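Local coordinates for secreted effector protein sseI (Salmonella enterica subsp. enterica serovar Typhimurium, PDB 4G29) that is a secreted Salmonella virulence effector whose papain-like catalytic domain belongs to the cysteine protease superfamily and probably acts through a catalytic cysteine, at residues S14-A19 against P112-A117; A19-E24 against K56-I61; A82-K87 against D91-V96. All coordinates share one frame; numbering follows the deposited sequence.

Contact 1. Residues S14-A19 against P112-A117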
# COMPACT_ATOMS: atom_id res chain seq x y z
N SER A 14 14.11 2.24 10.97
CA SER A 14 15.50 2.67 11.20
C SER A 14 16.49 1.76 10.49
O SER A 14 17.67 2.12 10.37
CB SER A 14 15.82 2.68 12.70
OG SER A 14 15.15 3.77 13.29
N ASP A 15 15.99 0.61 10.00
CA ASP A 15 16.73 -0.35 9.16
C ASP A 15 17.35 0.33 7.94
O ASP A 15 18.41 -0.07 7.46
CB ASP A 15 15.81 -1.48 8.64
CG ASP A 15 15.32 -2.46 9.72
OD1 ASP A 15 15.69 -2.39 10.92
OD2 ASP A 15 14.52 -3.36 9.33
N ILE A 16 16.64 1.33 7.41
CA ILE A 16 17.12 2.19 6.30
C ILE A 16 16.90 3.61 6.78
O ILE A 16 16.20 3.80 7.75
CB ILE A 16 16.36 1.92 4.95
CG1 ILE A 16 14.85 1.96 5.17
CG2 ILE A 16 16.85 0.57 4.32
CD1 ILE A 16 14.02 2.06 3.89
N ASP A 17 17.45 4.62 6.10
CA ASP A 17 17.24 5.99 6.60
C ASP A 17 15.87 6.54 6.15
O ASP A 17 15.77 7.49 5.36
CB ASP A 17 18.37 6.93 6.26
CG ASP A 17 18.42 8.15 7.19
OD1 ASP A 17 17.40 8.46 7.90
OD2 ASP A 17 19.48 8.80 7.23
N ALA A 18 14.81 5.92 6.67
CA ALA A 18 13.46 6.28 6.27
C ALA A 18 13.10 7.72 6.62
O ALA A 18 12.43 8.40 5.84
CB ALA A 18 12.43 5.33 6.89
N ALA A 19 13.56 8.21 7.77
CA ALA A 19 13.23 9.57 8.17
C ALA A 19 13.84 10.56 7.19
O ALA A 19 13.16 11.50 6.73
CB ALA A 19 13.71 9.86 9.60
N PRO A 112 2.57 8.97 6.66
CA PRO A 112 3.23 8.20 5.62
C PRO A 112 4.09 7.07 6.23
O PRO A 112 4.70 7.26 7.29
CB PRO A 112 4.14 9.22 4.96
CG PRO A 112 4.20 10.38 5.89
CD PRO A 112 2.95 10.39 6.63
N LEU A 113 4.12 5.93 5.56
CA LEU A 113 4.89 4.77 6.03
C LEU A 113 6.07 4.53 5.10
O LEU A 113 5.92 4.52 3.91
CB LEU A 113 4.02 3.50 6.01
CG LEU A 113 2.69 3.56 6.76
CD1 LEU A 113 1.90 2.26 6.51
CD2 LEU A 113 2.90 3.91 8.24
N ILE A 114 7.23 4.29 5.69
CA ILE A 114 8.37 3.68 4.97
C ILE A 114 8.90 2.62 5.95
O ILE A 114 9.52 2.94 6.98
CB ILE A 114 9.45 4.70 4.61
CG1 ILE A 114 8.89 5.86 3.79
CG2 ILE A 114 10.64 4.01 3.81
CD1 ILE A 114 9.90 6.98 3.53
N LEU A 115 8.65 1.36 5.63
CA LEU A 115 8.80 0.27 6.55
C LEU A 115 9.39 -0.94 5.88
O LEU A 115 9.30 -1.06 4.68
CB LEU A 115 7.46 -0.16 7.14
CG LEU A 115 6.73 0.83 8.08
CD1 LEU A 115 5.35 0.35 8.38
CD2 LEU A 115 7.56 0.95 9.39
N SER A 116 9.96 -1.88 6.64
CA SER A 116 10.23 -3.17 5.99
C SER A 116 8.92 -3.82 5.55
O SER A 116 7.84 -3.46 6.03
CB SER A 116 10.97 -4.13 6.92
OG SER A 116 10.09 -4.70 7.89
N ALA A 117 8.99 -4.80 4.66
CA ALA A 117 7.76 -5.44 4.19
C ALA A 117 7.06 -6.09 5.37
O ALA A 117 5.85 -6.05 5.46
CB ALA A 117 8.04 -6.48 3.14
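At an edge strand of the antiparallel sheet in this papain-like domain, I114 of strand 113-116 receives I16 and A18 from the turn that leads into helix 18-26. The two pieces of backbone run in nearly opposite directions, and what joins them directly is van der Waals contact. The branched side chain of I114 suits this place because its two branches divide the work: CG2 meets the methyls of A18 and I16, and CD1 lies by the A18 carbonyl. With CG1 beside its backbone N (chi1 -57°), CG2 stands anti to that N and packs against two methyl groups, A18 CB at 3.8 Å and I16 CD1 at 3.9 Å from I114 CG2. The longer branch reaches along the start of the helix, where I114 CD1 lies 3.7 Å from A18 O. The small side chain of A18 lets the first helical turn sit this close to the strand. I16 comes in at about a right angle to I114, end on through CD1, after an extended second torsion (chi2 165°).

The shape of the incoming chain is fixed locally. D17 centres an inverse gamma turn, closed by A18 N giving a hydrogen bond to I16 O at 2.8 Å, and as the N-cap residue it offers OD1 to A20 N. Strand 113-116 also ends in a helix start: S116 caps helix 117-126 with its hydroxyl while E119 OE1 accepts the S116 N-H, a reciprocal pairing consistent with a capping box. Beside it the polar end of the contact is loose, D15 OD2 coming no nearer than 4.4 Å to S116 CB.

Contact 2. Residues A19-E24 against K56-I61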
# COMPACT_ATOMS: atom_id res chain seq x y z
N ALA A 19 13.56 8.21 7.77
CA ALA A 19 13.23 9.57 8.17
C ALA A 19 13.84 10.56 7.19
O ALA A 19 13.16 11.50 6.73
CB ALA A 19 13.71 9.86 9.60
N ALA A 20 15.08 10.31 6.79
CA ALA A 20 15.75 11.17 5.80
C ALA A 20 15.07 11.11 4.43
O ALA A 20 14.92 12.14 3.76
CB ALA A 20 17.19 10.81 5.63
N TYR A 21 14.70 9.90 4.01
CA TYR A 21 13.99 9.73 2.76
C TYR A 21 12.65 10.47 2.74
O TYR A 21 12.31 11.10 1.75
CB TYR A 21 13.75 8.23 2.49
CG TYR A 21 15.01 7.44 2.19
CD1 TYR A 21 16.14 8.01 1.57
CD2 TYR A 21 15.06 6.10 2.47
CE1 TYR A 21 17.29 7.24 1.26
CE2 TYR A 21 16.19 5.33 2.15
CZ TYR A 21 17.30 5.93 1.57
OH TYR A 21 18.40 5.16 1.28
N LEU A 22 11.90 10.40 3.84
CA LEU A 22 10.64 11.15 3.91
C LEU A 22 10.87 12.66 3.80
O LEU A 22 10.18 13.36 3.06
CB LEU A 22 9.83 10.81 5.15
CG LEU A 22 8.44 11.46 5.28
CD1 LEU A 22 7.53 11.04 4.08
CD2 LEU A 22 7.81 11.14 6.62
N GLU A 23 11.87 13.18 4.49
CA GLU A 23 12.19 14.59 4.35
C GLU A 23 12.56 14.99 2.94
O GLU A 23 12.18 16.07 2.44
CB GLU A 23 13.35 14.92 5.30
CG GLU A 23 12.93 14.96 6.74
CD GLU A 23 11.72 15.88 6.97
OE1 GLU A 23 11.72 17.03 6.44
OE2 GLU A 23 10.77 15.43 7.67
N GLU A 24 13.35 14.14 2.29
CA GLU A 24 13.78 14.40 0.93
C GLU A 24 12.58 14.40 -0.04
O GLU A 24 12.45 15.28 -0.89
CB GLU A 24 14.81 13.35 0.57
CG GLU A 24 15.67 13.66 -0.54
CD GLU A 24 16.77 12.62 -0.72
OE1 GLU A 24 17.02 11.78 0.21
OE2 GLU A 24 17.35 12.68 -1.83
N LYS A 56 17.90 5.99 -5.19
CA LYS A 56 18.51 5.74 -3.91
C LYS A 56 19.21 4.38 -3.85
O LYS A 56 19.84 4.08 -2.83
CB LYS A 56 17.50 5.90 -2.79
CG LYS A 56 17.05 7.33 -2.47
CD LYS A 56 18.20 8.33 -2.53
CE LYS A 56 17.74 9.75 -2.41
NZ LYS A 56 18.87 10.77 -2.51
N GLY A 57 19.12 3.58 -4.92
CA GLY A 57 19.78 2.26 -4.98
C GLY A 57 18.93 1.08 -4.50
O GLY A 57 19.49 0.01 -4.21
N PHE A 58 17.60 1.25 -4.43
CA PHE A 58 16.70 0.11 -4.23
C PHE A 58 16.60 -0.56 -5.60
O PHE A 58 16.65 0.13 -6.62
CB PHE A 58 15.31 0.54 -3.76
CG PHE A 58 15.29 1.05 -2.36
CD1 PHE A 58 14.91 0.21 -1.32
CD2 PHE A 58 15.62 2.34 -2.07
CE1 PHE A 58 14.90 0.64 -0.04
CE2 PHE A 58 15.63 2.79 -0.78
CZ PHE A 58 15.25 1.96 0.24
N ASP A 59 16.50 -1.87 -5.65
CA ASP A 59 16.19 -2.51 -6.94
C ASP A 59 15.04 -3.53 -6.79
O ASP A 59 14.34 -3.58 -5.75
CB ASP A 59 17.44 -3.10 -7.58
CG ASP A 59 18.06 -4.16 -6.76
OD1 ASP A 59 17.42 -4.63 -5.82
OD2 ASP A 59 19.22 -4.58 -7.06
N ASN A 60 14.78 -4.27 -7.87
CA ASN A 60 13.61 -5.15 -7.92
C ASN A 60 12.37 -4.39 -7.40
O ASN A 60 11.67 -4.84 -6.51
CB ASN A 60 13.78 -6.43 -7.12
CG ASN A 60 12.67 -7.42 -7.40
OD1 ASN A 60 12.03 -7.33 -8.43
ND2 ASN A 60 12.41 -8.31 -6.47
N ILE A 61 12.10 -3.27 -8.05
CA ILE A 61 10.98 -2.41 -7.69
C ILE A 61 9.69 -3.05 -8.21
O ILE A 61 9.60 -3.48 -9.35
CB ILE A 61 11.13 -0.99 -8.27
CG1 ILE A 61 12.47 -0.36 -7.84
CG2 ILE A 61 9.87 -0.16 -7.92
CD1 ILE A 61 12.51 0.05 -6.48
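The electrostatic part of this contact is one salt bridge between E24, on helix 18-26, and K56, in the loop that follows helix 42-55. The two side chains approach from opposite directions, and K56 NZ meets the syn lone pair of E24 OE2, on the side of the other carboxylate oxygen. The separation of 2.5 Å between NZ and OE2 is short for such a pair, and its exact value is doubtful. Both residues need their length to span the gap. E24 reaches out with CG anti to its backbone N (chi1 -161°) and stays extended beyond, whereas K56 bends once at chi2 (-40°) and then runs straight to its ammonium group.

Apolar contacts fill the space beside the bridge. The aliphatic part of K56 slides past Y21 in the opposite sense, with K56 CG lying obliquely to the ring at 3.7 Å from Y21 CE1. Across the ring, Y21 CE2 comes to 3.9 Å from F58 CE2, in the plane of the phenylalanine and at its edge. F58, being wholly apolar, suits its buried position: it also makes an edge-to-face pair with F94 and a cation-pi contact with K87.

The bend at G57 lets K56 and F58 both reach Y21 of helix 18-26. G57 between them has positive phi (91°), a conformation in which a CB would press on the carbonyl O of K56, and glycine therefore fits here. Two bonds from this bend return to the last turn of helix 42-55, making a Schellman motif, the classic C-terminal helix cap.

Contact 3. Residues A82-K87 against D91-V96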
# COMPACT_ATOMS: atom_id res chain seq x y z
N ALA A 82 1.09 0.86 -3.14
CA ALA A 82 2.35 1.18 -2.50
C ALA A 82 3.48 0.72 -3.44
O ALA A 82 3.21 0.03 -4.42
CB ALA A 82 2.48 0.49 -1.11
N VAL A 83 4.71 1.01 -3.08
CA VAL A 83 5.87 0.58 -3.91
C VAL A 83 6.84 -0.20 -3.03
O VAL A 83 7.10 0.18 -1.89
CB VAL A 83 6.55 1.79 -4.61
CG1 VAL A 83 7.60 1.35 -5.60
CG2 VAL A 83 5.51 2.70 -5.33
N VAL A 84 7.33 -1.32 -3.55
CA VAL A 84 8.19 -2.24 -2.81
C VAL A 84 9.54 -2.32 -3.52
O VAL A 84 9.63 -2.34 -4.77
CB VAL A 84 7.60 -3.67 -2.82
CG1 VAL A 84 8.31 -4.54 -1.80
CG2 VAL A 84 6.11 -3.65 -2.66
N GLY A 85 10.61 -2.38 -2.74
CA GLY A 85 11.94 -2.53 -3.33
C GLY A 85 12.90 -3.22 -2.39
O GLY A 85 12.75 -3.18 -1.16
N ASN A 86 13.89 -3.86 -3.00
CA ASN A 86 14.93 -4.57 -2.31
C ASN A 86 16.09 -3.65 -1.99
O ASN A 86 16.53 -2.88 -2.82
CB ASN A 86 15.47 -5.71 -3.19
CG ASN A 86 16.78 -6.31 -2.63
OD1 ASN A 86 17.87 -6.13 -3.19
ND2 ASN A 86 16.67 -7.03 -1.53
N LYS A 87 16.63 -3.79 -0.79
CA LYS A 87 17.87 -3.14 -0.45
C LYS A 87 18.64 -4.11 0.44
O LYS A 87 18.21 -4.40 1.55
CB LYS A 87 17.57 -1.83 0.26
CG LYS A 87 18.77 -1.02 0.66
CD LYS A 87 18.97 0.22 -0.18
CE LYS A 87 20.22 0.95 0.32
NZ LYS A 87 20.62 2.03 -0.58
N ASP A 91 13.23 -6.53 1.59
CA ASP A 91 12.20 -5.68 0.97
C ASP A 91 11.74 -4.58 1.91
O ASP A 91 11.54 -4.80 3.10
CB ASP A 91 11.01 -6.53 0.56
CG ASP A 91 11.23 -7.29 -0.78
OD1 ASP A 91 12.24 -7.04 -1.47
OD2 ASP A 91 10.36 -8.14 -1.14
N TYR A 92 11.58 -3.37 1.35
CA TYR A 92 10.95 -2.23 2.01
C TYR A 92 9.75 -1.72 1.19
O TYR A 92 9.75 -1.79 -0.03
CB TYR A 92 12.02 -1.13 2.19
CG TYR A 92 13.12 -1.61 3.09
CD1 TYR A 92 13.02 -1.49 4.48
CD2 TYR A 92 14.20 -2.29 2.57
CE1 TYR A 92 14.03 -1.95 5.30
CE2 TYR A 92 15.18 -2.77 3.37
CZ TYR A 92 15.09 -2.60 4.74
OH TYR A 92 16.09 -3.07 5.59
N VAL A 93 8.75 -1.24 1.90
CA VAL A 93 7.55 -0.71 1.30
C VAL A 93 7.51 0.78 1.62
O VAL A 93 7.56 1.17 2.78
CB VAL A 93 6.29 -1.38 1.82
CG1 VAL A 93 5.06 -0.88 1.07
CG2 VAL A 93 6.41 -2.93 1.65
N PHE A 94 7.49 1.58 0.57
CA PHE A 94 7.18 3.01 0.65
C PHE A 94 5.68 3.16 0.40
O PHE A 94 5.16 2.86 -0.71
CB PHE A 94 8.00 3.78 -0.38
CG PHE A 94 9.44 4.03 0.00
CD1 PHE A 94 10.35 2.99 0.17
CD2 PHE A 94 9.92 5.35 0.02
CE1 PHE A 94 11.72 3.26 0.47
CE2 PHE A 94 11.22 5.61 0.26
CZ PHE A 94 12.14 4.57 0.53
N ASP A 95 4.98 3.63 1.42
CA ASP A 95 3.54 3.81 1.34
C ASP A 95 3.22 5.16 1.94
O ASP A 95 2.67 5.27 3.04
CB ASP A 95 2.85 2.65 2.09
CG ASP A 95 1.32 2.67 1.99
OD1 ASP A 95 0.76 3.56 1.35
OD2 ASP A 95 0.71 1.74 2.60
N VAL A 96 3.61 6.19 1.20
CA VAL A 96 3.56 7.56 1.67
C VAL A 96 2.15 8.21 1.64
O VAL A 96 2.01 9.34 2.06
CB VAL A 96 4.61 8.47 1.00
CG1 VAL A 96 6.05 7.87 1.10
CG2 VAL A 96 4.31 8.74 -0.46
O HOH W 1 18.40 -3.73 4.08
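A beta hairpin of strands 78-87 and 90-95 joins V83 to F94 and G85 to Y92 as antiparallel hydrogen-bonded pairs, and its packing is closest toward A82. V83 N gives a nearly straight bond to F94 O (3.0 Å, 170°), while Y92 N reaches G85 O at 2.8 Å. Between these pairs V84 and V93, beta-branched and suited to a strand, face each other on the same side of the sheet as D91. The small A82 lets V93 in closely: A82 CB lies 3.6 Å from V93 CG1. V83 and F94 turn to the other side, against V49 and M53 of helix 42-55, and G85 adds no side chain next to Y92. Beyond F94, D95 binds H80, W120 and Y124.

Toward the turn the pairing stays regular, but N86, K87 and D91 are partly exposed. D91, with CG beside its backbone N (chi1 -80°), crosses V84 and forms a salt bridge to R62. Y92 carries its ring past the strand to K87, where Y92 CE2 lies 4.0 Å from K87 CB. A water in the ring plane closes this end, donating to K87 O at 2.6 Å and bonded to Y92 OH at 2.8 Å.

In the fold
The three contacts touch one another, with centres about 8 to 9 Å apart. Contacts 1 and 2 share A19 on helix 18-26 and meet again where I16 CD1 lies 3.9 Å from F58 CZ. Strand 113-116 of contact 1 extends the hairpin of contact 3, L115 O lying 2.8 Å from V93 N, while D59 O of contact 2 comes within 2.8 Å of N86 N on the hairpin's other strand. C42, H80 and D95 have the geometry of a Cys-His-Asp triad, consistent with a papain-like active site; contact 3 supplies D95, and the neighbouring L113 O, 2.8 Å from D95 N, ties that residue to the strand of contact 1.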